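Putative rhamnosidase (Streptomyces avermitilis, PDB 3W5M) hydrolyses terminal non-reducing alpha-L-rhamnose residues from alpha-L-rhamnosides, including citrus flavonoids and gum arabic, and carries a calcium-dependent L-rhamnose-binding module. Local coordinates at residues Gly478-Val491 / Pro582-Ser595. Residues are numbered along the deposited sequence; the frame is centred on the assembly and turned at random.
Sequences GPVRIAKELPARKV and PSTTSVTGRVMHTS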
ATOM      1  N   GLY A 478       7.094  -1.172  -8.847  1.00 18.47           N
ATOM      2  CA  GLY A 478       6.091  -1.147  -9.935  1.00 18.18           C
ATOM      3  C   GLY A 478       4.976  -0.196  -9.609  1.00 16.86           C
ATOM      4  O   GLY A 478       4.375  -0.301  -8.555  1.00 17.35           O
ATOM      5  N   PRO A 479       4.680   0.740 -10.523  1.00 18.36           N
ATOM      6  CA  PRO A 479       3.563   1.644 -10.382  1.00 17.45           C
ATOM      7  C   PRO A 479       2.275   0.872 -10.114  1.00 16.45           C
ATOM      8  O   PRO A 479       2.118  -0.267 -10.561  1.00 15.88           O
ATOM      9  CB  PRO A 479       3.494   2.292 -11.761  1.00 20.07           C
ATOM     10  CG  PRO A 479       4.926   2.331 -12.214  1.00 21.56           C
ATOM     11  CD  PRO A 479       5.430   0.979 -11.777  1.00 20.31           C
ATOM     12  N   VAL A 480       1.390   1.448  -9.326  1.00 16.82           N
ATOM     13  CA  VAL A 480       0.108   0.823  -9.054  1.00 16.89           C
ATOM     14  C   VAL A 480      -0.673   0.831 -10.376  1.00 17.46           C
ATOM     15  O   VAL A 480      -0.725   1.857 -11.046  1.00 18.92           O
ATOM     16  CB  VAL A 480      -0.661   1.639  -7.997  1.00 16.56           C
ATOM     17  CG1 VAL A 480      -2.121   1.179  -7.888  1.00 18.51           C
ATOM     18  CG2 VAL A 480       0.032   1.524  -6.625  1.00 16.92           C
ATOM     19  N   ARG A 481      -1.229  -0.323 -10.753  1.00 18.06           N
ATOM     20  CA  ARG A 481      -2.044  -0.387 -11.985  1.00 18.04           C
ATOM     21  C   ARG A 481      -3.229  -1.296 -11.728  1.00 18.67           C
ATOM     22  O   ARG A 481      -3.214  -2.060 -10.777  1.00 18.02           O
ATOM     23  CB  ARG A 481      -1.232  -0.916 -13.196  1.00 18.39           C
ATOM     24  CG  ARG A 481      -0.049  -0.018 -13.569  1.00 18.65           C
ATOM     25  CD  ARG A 481       0.787  -0.647 -14.670  1.00 19.78           C
ATOM     26  NE  ARG A 481       1.889   0.257 -14.917  1.00 21.15           N
ATOM     27  CZ  ARG A 481       3.070  -0.088 -15.383  1.00 22.48           C
ATOM     28  NH1 ARG A 481       3.338  -1.347 -15.695  1.00 25.03           N
ATOM     29  NH2 ARG A 481       3.980   0.853 -15.530  1.00 25.90           N
ATOM     30  N   ILE A 482      -4.285  -1.170 -12.542  1.00 18.47           N
ATOM     31  CA  ILE A 482      -5.426  -2.105 -12.454  1.00 18.06           C
ATOM     32  C   ILE A 482      -4.952  -3.450 -12.970  1.00 19.23           C
ATOM     33  O   ILE A 482      -4.400  -3.545 -14.082  1.00 21.30           O
ATOM     34  CB  ILE A 482      -6.633  -1.584 -13.274  1.00 19.18           C
ATOM     35  CG1 ILE A 482      -7.113  -0.263 -12.663  1.00 21.25           C
ATOM     36  CG2 ILE A 482      -7.764  -2.633 -13.367  1.00 20.28           C
ATOM     37  CD1 ILE A 482      -8.066   0.502 -13.545  1.00 23.47           C
ATOM     38  N   ALA A 483      -5.107  -4.489 -12.154  1.00 20.00           N
ATOM     39  CA  ALA A 483      -4.609  -5.809 -12.530  1.00 20.31           C
ATOM     40  C   ALA A 483      -5.755  -6.679 -13.013  1.00 21.79           C
ATOM     41  O   ALA A 483      -5.536  -7.640 -13.751  1.00 23.53           O
ATOM     42  CB  ALA A 483      -3.928  -6.463 -11.341  1.00 20.94           C
ATOM     43  N   LYS A 484      -6.965  -6.373 -12.559  1.00 22.60           N
ATOM     44  CA  LYS A 484      -8.174  -7.139 -12.961  1.00 23.79           C
ATOM     45  C   LYS A 484      -9.442  -6.451 -12.520  1.00 23.94           C
ATOM     46  O   LYS A 484      -9.412  -5.554 -11.669  1.00 20.42           O
ATOM     47  CB  LYS A 484      -8.160  -8.594 -12.483  1.00 27.61           C
ATOM     48  CG  LYS A 484      -7.957  -8.811 -11.011  1.00 30.13           C
ATOM     49  CD  LYS A 484      -7.973 -10.309 -10.713  1.00 34.93           C
ATOM     50  CE  LYS A 484      -9.387 -10.806 -10.530  1.00 36.75           C
ATOM     51  NZ  LYS A 484      -9.564 -12.114 -11.206  1.00 42.41           N
ATOM     52  N   GLU A 485     -10.549  -6.846 -13.153  1.00 22.96           N
ATOM     53  CA  GLU A 485     -11.863  -6.320 -12.817  1.00 23.91           C
ATOM     54  C   GLU A 485     -12.695  -7.438 -12.175  1.00 24.49           C
ATOM     55  O   GLU A 485     -12.522  -8.604 -12.538  1.00 24.42           O
ATOM     56  CB  GLU A 485     -12.541  -5.769 -14.070  1.00 27.22           C
ATOM     57  CG  GLU A 485     -11.828  -4.542 -14.627  1.00 33.02           C
ATOM     58  CD  GLU A 485     -12.582  -3.860 -15.761  1.00 39.47           C
ATOM     59  OE1 GLU A 485     -13.549  -4.453 -16.314  1.00 38.83           O
ATOM     60  OE2 GLU A 485     -12.206  -2.717 -16.106  1.00 43.51           O
ATOM     61  N   LEU A 486     -13.543  -7.088 -11.211  1.00 22.76           N
ATOM     62  CA  LEU A 486     -14.467  -8.027 -10.572  1.00 24.96           C
ATOM     63  C   LEU A 486     -15.896  -7.567 -10.791  1.00 25.40           C
ATOM     64  O   LEU A 486     -16.342  -6.635 -10.131  1.00 25.44           O
ATOM     65  CB  LEU A 486     -14.198  -8.136  -9.057  1.00 25.26           C
ATOM     66  CG  LEU A 486     -12.877  -8.757  -8.563  1.00 28.06           C
ATOM     67  CD1 LEU A 486     -12.746  -8.668  -7.050  1.00 26.37           C
ATOM     68  CD2 LEU A 486     -12.737 -10.210  -9.025  1.00 29.08           C
ATOM     69  N   PRO A 487     -16.637  -8.228 -11.703  1.00 27.68           N
ATOM     70  CA  PRO A 487     -18.033  -7.791 -11.903  1.00 27.15           C
ATOM     71  C   PRO A 487     -18.838  -8.111 -10.652  1.00 26.62           C
ATOM     72  O   PRO A 487     -18.514  -9.057  -9.959  1.00 29.33           O
ATOM     73  CB  PRO A 487     -18.521  -8.655 -13.083  1.00 28.06           C
ATOM     74  CG  PRO A 487     -17.295  -9.214 -13.716  1.00 29.85           C
ATOM     75  CD  PRO A 487     -16.247  -9.304 -12.633  1.00 27.80           C
ATOM     76  N   ALA A 488     -19.863  -7.329 -10.344  1.00 27.87           N
ATOM     77  CA  ALA A 488     -20.727  -7.629  -9.219  1.00 28.49           C
ATOM     78  C   ALA A 488     -21.373  -8.988  -9.487  1.00 30.89           C
ATOM     79  O   ALA A 488     -21.724  -9.285 -10.629  1.00 32.18           O
ATOM     80  CB  ALA A 488     -21.772  -6.558  -9.059  1.00 28.73           C
ATOM     81  N   ARG A 489     -21.473  -9.817  -8.451  1.00 33.78           N
ATOM     82  CA  ARG A 489     -21.946 -11.188  -8.596  1.00 34.94           C
ATOM     83  C   ARG A 489     -23.421 -11.296  -8.262  1.00 36.19           C
ATOM     84  O   ARG A 489     -24.083 -12.244  -8.683  1.00 36.76           O
ATOM     85  CB  ARG A 489     -21.142 -12.118  -7.690  1.00 39.33           C
ATOM     86  CG  ARG A 489     -19.678 -12.217  -8.072  1.00 42.75           C
ATOM     87  CD  ARG A 489     -18.913 -13.140  -7.132  1.00 50.76           C
ATOM     88  NE  ARG A 489     -19.115 -14.588  -7.339  1.00 58.70           N
ATOM     89  CZ  ARG A 489     -19.350 -15.202  -8.506  1.00 59.93           C
ATOM     90  NH1 ARG A 489     -19.423 -14.526  -9.657  1.00 58.41           N
ATOM     91  NH2 ARG A 489     -19.511 -16.517  -8.520  1.00 59.10           N
ATOM     92  N   LYS A 490     -23.925 -10.335  -7.487  1.00 33.51           N
ATOM     93  CA  LYS A 490     -25.349 -10.225  -7.159  1.00 35.34           C
ATOM     94  C   LYS A 490     -25.690  -8.851  -6.588  1.00 35.92           C
ATOM     95  O   LYS A 490     -24.820  -8.130  -6.073  1.00 32.93           O
ATOM     96  CB  LYS A 490     -25.790 -11.304  -6.163  1.00 37.53           C
ATOM     97  CG  LYS A 490     -25.226 -11.130  -4.770  1.00 37.13           C
ATOM     98  CD  LYS A 490     -26.031 -11.930  -3.764  1.00 40.64           C
ATOM     99  CE  LYS A 490     -25.250 -12.044  -2.474  1.00 38.38           C
ATOM    100  NZ  LYS A 490     -26.030 -12.627  -1.351  1.00 38.20           N
ATOM    101  N   VAL A 491     -26.975  -8.520  -6.675  1.00 33.48           N
ATOM    102  CA  VAL A 491     -27.543  -7.274  -6.183  1.00 33.16           C
ATOM    103  C   VAL A 491     -28.632  -7.641  -5.183  1.00 36.03           C
ATOM    104  O   VAL A 491     -29.512  -8.457  -5.482  1.00 35.30           O
ATOM    105  CB  VAL A 491     -28.164  -6.467  -7.350  1.00 33.54           C
ATOM    106  CG1 VAL A 491     -28.784  -5.167  -6.854  1.00 34.39           C
ATOM    107  CG2 VAL A 491     -27.121  -6.175  -8.405  1.00 34.32           C
ATOM    108  N   PRO A 582     -30.258  -0.772  -9.785  1.00 35.53           N
ATOM    109  CA  PRO A 582     -28.987  -1.246 -10.337  1.00 35.58           C
ATOM    110  C   PRO A 582     -29.026  -2.735 -10.674  1.00 34.41           C
ATOM    111  O   PRO A 582     -29.715  -3.504 -10.018  1.00 34.33           O
ATOM    112  CB  PRO A 582     -27.972  -0.995  -9.212  1.00 33.70           C
ATOM    113  CG  PRO A 582     -28.762  -0.729  -7.979  1.00 33.56           C
ATOM    114  CD  PRO A 582     -30.132  -0.263  -8.407  1.00 34.19           C
ATOM    115  N   SER A 583     -28.296  -3.123 -11.702  1.00 33.74           N
ATOM    116  CA  SER A 583     -28.112  -4.523 -12.019  1.00 35.14           C
ATOM    117  C   SER A 583     -26.649  -4.835 -11.763  1.00 36.07           C
ATOM    118  O   SER A 583     -25.874  -3.939 -11.361  1.00 34.37           O
ATOM    119  CB  SER A 583     -28.495  -4.793 -13.471  1.00 38.47           C
ATOM    120  OG  SER A 583     -27.766  -3.956 -14.342  1.00 41.72           O
ATOM    121  N   THR A 584     -26.260  -6.087 -11.976  1.00 34.59           N
ATOM    122  CA  THR A 584     -24.876  -6.485 -11.735  1.00 34.98           C
ATOM    123  C   THR A 584     -23.913  -5.714 -12.643  1.00 34.99           C
ATOM    124  O   THR A 584     -22.741  -5.540 -12.292  1.00 35.80           O
ATOM    125  CB  THR A 584     -24.644  -8.006 -11.886  1.00 34.78           C
ATOM    126  OG1 THR A 584     -24.888  -8.411 -13.243  1.00 35.23           O
ATOM    127  CG2 THR A 584     -25.525  -8.806 -10.928  1.00 34.20           C
ATOM    128  N   THR A 585     -24.389  -5.248 -13.797  1.00 31.75           N
ATOM    129  CA  THR A 585     -23.507  -4.533 -14.707  1.00 31.18           C
ATOM    130  C   THR A 585     -23.251  -3.088 -14.241  1.00 27.54           C
ATOM    131  O   THR A 585     -22.350  -2.443 -14.756  1.00 28.08           O
ATOM    132  CB  THR A 585     -24.004  -4.513 -16.175  1.00 33.12           C
ATOM    133  OG1 THR A 585     -25.308  -3.944 -16.219  1.00 33.01           O
ATOM    134  CG2 THR A 585     -23.996  -5.907 -16.813  1.00 32.39           C
ATOM    135  N   SER A 586     -24.011  -2.598 -13.269  1.00 25.03           N
ATOM    136  CA  SER A 586     -23.885  -1.195 -12.842  1.00 26.67           C
ATOM    137  C   SER A 586     -22.573  -0.886 -12.104  1.00 25.53           C
ATOM    138  O   SER A 586     -22.151   0.267 -12.058  1.00 26.74           O
ATOM    139  CB  SER A 586     -25.027  -0.809 -11.925  1.00 27.69           C
ATOM    140  OG  SER A 586     -26.261  -1.045 -12.600  1.00 35.51           O
ATOM    141  N   VAL A 587     -21.999  -1.906 -11.478  1.00 22.87           N
ATOM    142  CA  VAL A 587     -20.816  -1.740 -10.611  1.00 24.14           C
ATOM    143  C   VAL A 587     -19.807  -2.865 -10.897  1.00 22.73           C
ATOM    144  O   VAL A 587     -20.142  -4.055 -10.860  1.00 24.31           O
ATOM    145  CB  VAL A 587     -21.213  -1.702  -9.108  1.00 24.73           C
ATOM    146  CG1 VAL A 587     -19.987  -1.647  -8.198  1.00 26.19           C
ATOM    147  CG2 VAL A 587     -22.113  -0.516  -8.799  1.00 24.01           C
ATOM    148  N   THR A 588     -18.558  -2.489 -11.178  1.00 21.58           N
ATOM    149  CA  THR A 588     -17.494  -3.471 -11.430  1.00 22.61           C
ATOM    150  C   THR A 588     -16.305  -3.012 -10.606  1.00 22.09           C
ATOM    151  O   THR A 588     -15.936  -1.855 -10.699  1.00 21.82           O
ATOM    152  CB  THR A 588     -17.137  -3.493 -12.917  1.00 24.36           C
ATOM    153  OG1 THR A 588     -18.336  -3.776 -13.684  1.00 24.51           O
ATOM    154  CG2 THR A 588     -16.081  -4.543 -13.217  1.00 23.78           C
ATOM    155  N   GLY A 589     -15.720  -3.899  -9.806  1.00 20.82           N
ATOM    156  CA  GLY A 589     -14.526  -3.510  -9.055  1.00 18.95           C
ATOM    157  C   GLY A 589     -13.294  -3.486  -9.931  1.00 20.38           C
ATOM    158  O   GLY A 589     -13.119  -4.351 -10.811  1.00 21.26           O
ATOM    159  N   ARG A 590     -12.409  -2.500  -9.704  1.00 19.36           N
ATOM    160  CA  ARG A 590     -11.152  -2.440 -10.445  1.00 18.03           C
ATOM    161  C   ARG A 590     -10.060  -2.645  -9.411  1.00 18.40           C
ATOM    162  O   ARG A 590      -9.842  -1.787  -8.572  1.00 17.89           O
ATOM    163  CB  ARG A 590     -10.997  -1.105 -11.168  1.00 18.90           C
ATOM    164  CG  ARG A 590     -12.125  -0.880 -12.182  1.00 20.30           C
ATOM    165  CD  ARG A 590     -12.031   0.494 -12.846  1.00 23.70           C
ATOM    166  NE  ARG A 590     -12.054   1.544 -11.841  1.00 23.21           N
ATOM    167  CZ  ARG A 590     -11.388   2.704 -11.901  1.00 24.25           C
ATOM    168  NH1 ARG A 590     -10.621   3.029 -12.951  1.00 22.47           N
ATOM    169  NH2 ARG A 590     -11.507   3.561 -10.883  1.00 24.55           N
ATOM    170  N   VAL A 591      -9.448  -3.818  -9.447  1.00 17.06           N
ATOM    171  CA  VAL A 591      -8.441  -4.235  -8.449  1.00 16.79           C
ATOM    172  C   VAL A 591      -7.099  -3.566  -8.794  1.00 17.57           C
ATOM    173  O   VAL A 591      -6.575  -3.786  -9.890  1.00 18.71           O
ATOM    174  CB  VAL A 591      -8.278  -5.760  -8.495  1.00 16.94           C
ATOM    175  CG1 VAL A 591      -7.184  -6.249  -7.535  1.00 17.72           C
ATOM    176  CG2 VAL A 591      -9.612  -6.439  -8.160  1.00 17.52           C
ATOM    177  N   MET A 592      -6.563  -2.771  -7.860  1.00 18.08           N
ATOM    178  CA  MET A 592      -5.332  -2.014  -8.064  1.00 18.31           C
ATOM    179  C   MET A 592      -4.252  -2.413  -7.089  1.00 17.48           C
ATOM    180  O   MET A 592      -4.534  -2.533  -5.912  1.00 17.92           O
ATOM    181  CB  MET A 592      -5.600  -0.538  -7.830  1.00 20.72           C
ATOM    182  CG  MET A 592      -6.473   0.057  -8.902  1.00 23.70           C
ATOM    183  SD  MET A 592      -6.918   1.765  -8.498  1.00 26.52           S
ATOM    184  CE  MET A 592      -8.222   1.987  -9.727  1.00 23.54           C
ATOM    185  N   HIS A 593      -3.027  -2.583  -7.591  1.00 17.45           N
ATOM    186  CA  HIS A 593      -1.852  -2.845  -6.725  1.00 16.62           C
ATOM    187  C   HIS A 593      -0.585  -2.626  -7.515  1.00 17.10           C
ATOM    188  O   HIS A 593      -0.624  -2.316  -8.716  1.00 15.06           O
ATOM    189  CB  HIS A 593      -1.881  -4.273  -6.100  1.00 17.44           C
ATOM    190  CG  HIS A 593      -2.100  -5.387  -7.076  1.00 16.97           C
ATOM    191  ND1 HIS A 593      -1.107  -5.864  -7.909  1.00 16.14           N
ATOM    192  CD2 HIS A 593      -3.185  -6.178  -7.292  1.00 17.64           C
ATOM    193  CE1 HIS A 593      -1.585  -6.870  -8.627  1.00 18.13           C
ATOM    194  NE2 HIS A 593      -2.839  -7.085  -8.263  1.00 17.33           N
ATOM    195  N   THR A 594       0.557  -2.735  -6.836  1.00 15.76           N
ATOM    196  CA  THR A 594       1.828  -2.678  -7.538  1.00 17.26           C
ATOM    197  C   THR A 594       1.900  -3.617  -8.763  1.00 17.60           C
ATOM    198  O   THR A 594       1.420  -4.764  -8.727  1.00 17.31           O
ATOM    199  CB  THR A 594       3.008  -2.910  -6.574  1.00 17.11           C
ATOM    200  OG1 THR A 594       4.242  -2.639  -7.268  1.00 18.61           O
ATOM    201  CG2 THR A 594       3.026  -4.312  -6.039  1.00 15.99           C
ATOM    202  N   SER A 595       2.499  -3.126  -9.853  1.00 18.34           N
ATOM    203  CA  SER A 595       2.573  -3.902 -11.089  1.00 18.77           C
ATOM    204  C   SER A 595       3.732  -4.850 -10.967  1.00 20.69           C
ATOM    205  O   SER A 595       4.842  -4.556 -11.419  1.00 22.39           O
ATOM    206  CB  SER A 595       2.699  -2.984 -12.323  1.00 19.03           C
ATOM    207  OG  SER A 595       3.645  -1.906 -12.101  1.00 20.45           O
TER
HETATM  208  O   HOH W   1       6.883  -3.541  -7.323  1.00 18.51           O
HETATM  209  O   HOH W   2     -20.261  -5.810 -13.284  1.00 28.72           O
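Arg-481 and His-593 exchange two backbone hydrogen bonds, as do Leu-486 and Gly-589, pairing strands 480-487 and 587-594 as antiparallel neighbours in a sheet of the concanavalin-like beta-sandwich. Between these pairs lies a classic beta bulge: Ala-483 N donates to Val-591 O (2.8 Å), while Lys-484 O receives Val-591 N, so two residues face one. The packing is close on the face carrying Val-480, Ile-482 and Met-592. Here Ile-482 and Met-592 lie side by side, CG1 to CG at 3.8 Å, and Ile-482 CD1 reaches the aliphatic CD of Arg-590, whose NH2 is bound by Pro-563 O. Across the sheet, beta-branched Val-591 suits its extended backbone: CG2 touches Leu-486 CD1 (4.0 Å), and both side chains meet Trp-618 of helix 607-622. Arg-481, its chain extended from CG to NE, lays one guanidinium face over Ser-595 OG and forms a salt bridge with Asp-341. With an alanine in its place, Asp-341 is likely to lose its charged mate and Ser-595 OG the guanidinium face beside it. The solvent side is the bulge and Glu-485, whose OE1 forms a salt bridge with Arg-512. Pairing slackens toward Ala-488, whose N bonds weakly to Val-587 O (3.3 Å) and to a water that donates to Thr-584 O. The opposite end is gripped by short hydroxyls, small enough to reach the backbone. Thr-594 OG1, swung opposite its own N (chi1 -171°), donates to Gly-478 O (2.7 Å); Pro-479 O accepts Ser-595 N from above its carbonyl plane and Ser-595 OG, at 2.7 Å, in that plane on a lone pair.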